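Hcp1 (Flavobacterium johnsoniae, PDB 6BDC) probably assembles into hexameric rings that stack as the inner tube of a type VI secretion system and may act as a chaperone for secreted effectors. Local coordinates at residues I42-S48 and L105-I111. Residues are numbered along the deposited sequence; the frame is centred on the assembly and turned at random.
Sequences IMIEVES and LTETFMI
Ile-44 and Phe-109 face each other in a hydrogen-bonded pair of the antiparallel sheet that forms the Hcp β-barrel, where strand 41-47 runs between strands 12-24 and 105-113. Each gives its N-H to the other's carbonyl, at 3.1 Å from Ile-44 N to Phe-109 O. The same two-way pairing joins Ile-42 to Ile-111 and Val-46 to Glu-107, and Ser-48 N closes the end on Leu-105 O.

With CG set between the backbone N and the carbonyl carbon (chi1 58°), the Phe-109 ring reaches across to Ile-44 and Val-46. Ile-44 CB lies over one ring face in a CH-pi contact, 4.2 Å from the centroid, while Val-46 CG2 meets the edge at CE2 (3.8 Å). Leu-54 of helix 53-60 and Tyr-93 of strand 88-98 also pack against Phe-109, on the buried face shared by Ile-42 and Ile-111.

Glu-45 rises from the other face; CG lies opposite the backbone N and the chain stays extended beyond it (chi2 167°). Its CB passes Thr-108 OG1, CG comes to 3.4 Å from that hydroxyl, and CD lies 3.5 Å from Thr-108 OG1, with Thr-106 OG1 a little farther off on the same side. At the tip, OE1 stays near Thr-108 OG1 (3.8 Å), while OE2 accepts a 3.2 Å hydrogen bond from Thr-106 OG1, on its anti side and 27° out of the carboxylate plane. Farther along this face the two selenomethionines, Met-43 and Met-110, extend alongside each other in one direction, and their SE atoms meet at 3.6 Å.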
loop_
_atom_site.group_PDB
_atom_site.type_symbol
_atom_site.label_atom_id
_atom_site.label_comp_id
_atom_site.label_asym_id
_atom_site.label_seq_id
_atom_site.Cartn_x
_atom_site.Cartn_y
_atom_site.Cartn_z
ATOM N N ILE A 42 9.478 20.286 10.316
ATOM C CA ILE A 42 8.358 19.963 11.193
ATOM C C ILE A 42 7.090 19.881 10.352
ATOM O O ILE A 42 6.825 20.771 9.534
ATOM C CB ILE A 42 8.192 21.006 12.315
ATOM C CG1 ILE A 42 9.514 21.230 13.050
ATOM C CG2 ILE A 42 7.109 20.574 13.285
ATOM C CD1 ILE A 42 9.414 22.228 14.181
HETATM N N MSE A 43 6.308 18.822 10.557
HETATM C CA MSE A 43 5.055 18.619 9.828
HETATM C C MSE A 43 3.861 18.721 10.774
HETATM O O MSE A 43 3.836 18.059 11.810
HETATM C CB MSE A 43 5.053 17.261 9.131
HETATM C CG MSE A 43 6.370 16.509 9.239
HETATM SE SE MSE A 43 7.679 16.958 7.867
HETATM C CE MSE A 43 7.503 15.351 6.760
ATOM N N ILE A 44 2.877 19.552 10.422
ATOM C CA ILE A 44 1.744 19.841 11.291
ATOM C C ILE A 44 0.453 19.703 10.494
ATOM O O ILE A 44 0.413 19.969 9.288
ATOM C CB ILE A 44 1.846 21.256 11.918
ATOM C CG1 ILE A 44 3.208 21.472 12.574
ATOM C CG2 ILE A 44 0.746 21.485 12.946
ATOM C CD1 ILE A 44 4.079 22.487 11.865
ATOM N N GLU A 45 -0.609 19.275 11.180
ATOM C CA GLU A 45 -1.954 19.243 10.620
ATOM C C GLU A 45 -2.890 19.982 11.563
ATOM O O GLU A 45 -2.896 19.717 12.768
ATOM C CB GLU A 45 -2.443 17.811 10.392
ATOM C CG GLU A 45 -3.818 17.737 9.746
ATOM C CD GLU A 45 -4.156 16.349 9.237
ATOM O OE1 GLU A 45 -3.297 15.446 9.342
ATOM O OE2 GLU A 45 -5.280 16.160 8.724
ATOM N N VAL A 46 -3.685 20.898 11.011
ATOM C CA VAL A 46 -4.440 21.861 11.802
ATOM C C VAL A 46 -5.896 21.878 11.355
ATOM O O VAL A 46 -6.203 21.692 10.174
ATOM C CB VAL A 46 -3.819 23.273 11.679
ATOM C CG1 VAL A 46 -4.655 24.302 12.408
ATOM C CG2 VAL A 46 -2.400 23.269 12.209
ATOM N N GLU A 47 -6.797 22.087 12.314
ATOM C CA GLU A 47 -8.183 22.393 11.984
ATOM C C GLU A 47 -8.252 23.782 11.357
ATOM O O GLU A 47 -7.744 24.757 11.919
ATOM C CB GLU A 47 -9.058 22.312 13.235
ATOM C CG GLU A 47 -10.235 21.351 13.119
ATOM C CD GLU A 47 -10.937 21.131 14.449
ATOM O OE1 GLU A 47 -10.245 21.132 15.490
ATOM O OE2 GLU A 47 -12.177 20.961 14.457
ATOM N N SER A 48 -8.891 23.875 10.189
ATOM C CA SER A 48 -8.675 25.029 9.318
ATOM C C SER A 48 -9.322 26.303 9.844
ATOM O O SER A 48 -8.834 27.401 9.551
ATOM C CB SER A 48 -9.185 24.718 7.913
ATOM O OG SER A 48 -8.288 23.867 7.237
ATOM N N LEU A 105 -12.223 19.559 7.507
ATOM C CA LEU A 105 -11.396 20.566 6.873
ATOM C C LEU A 105 -10.115 20.768 7.622
ATOM O O LEU A 105 -10.123 21.311 8.706
ATOM C CB LEU A 105 -12.148 21.876 6.792
ATOM C CG LEU A 105 -11.570 22.911 5.846
ATOM C CD1 LEU A 105 -11.047 22.251 4.594
ATOM C CD2 LEU A 105 -12.660 23.884 5.474
ATOM N N THR A 106 -8.998 20.385 7.017
ATOM C CA THR A 106 -7.730 20.463 7.730
ATOM C C THR A 106 -6.676 21.116 6.846
ATOM O O THR A 106 -6.771 21.109 5.615
ATOM C CB THR A 106 -7.223 19.080 8.171
ATOM O OG1 THR A 106 -6.894 18.296 7.016
ATOM C CG2 THR A 106 -8.279 18.351 8.991
ATOM N N GLU A 107 -5.656 21.667 7.500
ATOM C CA GLU A 107 -4.480 22.217 6.839
ATOM C C GLU A 107 -3.261 21.391 7.223
ATOM O O GLU A 107 -3.012 21.166 8.410
ATOM C CB GLU A 107 -4.260 23.679 7.234
ATOM C CG GLU A 107 -5.193 24.671 6.566
ATOM C CD GLU A 107 -5.027 26.075 7.115
ATOM O OE1 GLU A 107 -5.535 26.344 8.223
ATOM O OE2 GLU A 107 -4.371 26.903 6.450
ATOM N N THR A 108 -2.499 20.953 6.222
ATOM C CA THR A 108 -1.299 20.152 6.439
ATOM C C THR A 108 -0.127 20.835 5.752
ATOM O O THR A 108 -0.148 21.030 4.533
ATOM C CB THR A 108 -1.472 18.729 5.907
ATOM O OG1 THR A 108 -2.432 18.033 6.709
ATOM C CG2 THR A 108 -0.144 17.983 5.947
ATOM N N PHE A 109 0.896 21.187 6.526
ATOM C CA PHE A 109 1.996 21.976 5.994
ATOM C C PHE A 109 3.297 21.546 6.652
ATOM O O PHE A 109 3.304 20.899 7.703
ATOM C CB PHE A 109 1.758 23.480 6.200
ATOM C CG PHE A 109 1.560 23.877 7.637
ATOM C CD1 PHE A 109 2.611 24.383 8.385
ATOM C CD2 PHE A 109 0.321 23.743 8.240
ATOM C CE1 PHE A 109 2.427 24.751 9.708
ATOM C CE2 PHE A 109 0.130 24.105 9.561
ATOM C CZ PHE A 109 1.183 24.610 10.296
HETATM N N MSE A 110 4.402 21.920 6.015
HETATM C CA MSE A 110 5.726 21.636 6.545
HETATM C C MSE A 110 6.610 22.885 6.518
HETATM O O MSE A 110 6.748 23.553 5.486
HETATM C CB MSE A 110 6.374 20.487 5.769
HETATM C CG MSE A 110 7.868 20.639 5.480
HETATM SE SE MSE A 110 8.695 18.928 5.028
HETATM C CE MSE A 110 9.958 19.539 3.658
ATOM N N ILE A 111 7.195 23.204 7.674
ATOM C CA ILE A 111 8.080 24.353 7.821
ATOM C C ILE A 111 9.497 23.855 8.044
ATOM O O ILE A 111 9.721 22.767 8.587
ATOM C CB ILE A 111 7.643 25.285 8.971
ATOM C CG1 ILE A 111 7.526 24.514 10.286
ATOM C CG2 ILE A 111 6.333 25.973 8.626
ATOM C CD1 ILE A 111 7.132 25.382 11.467
#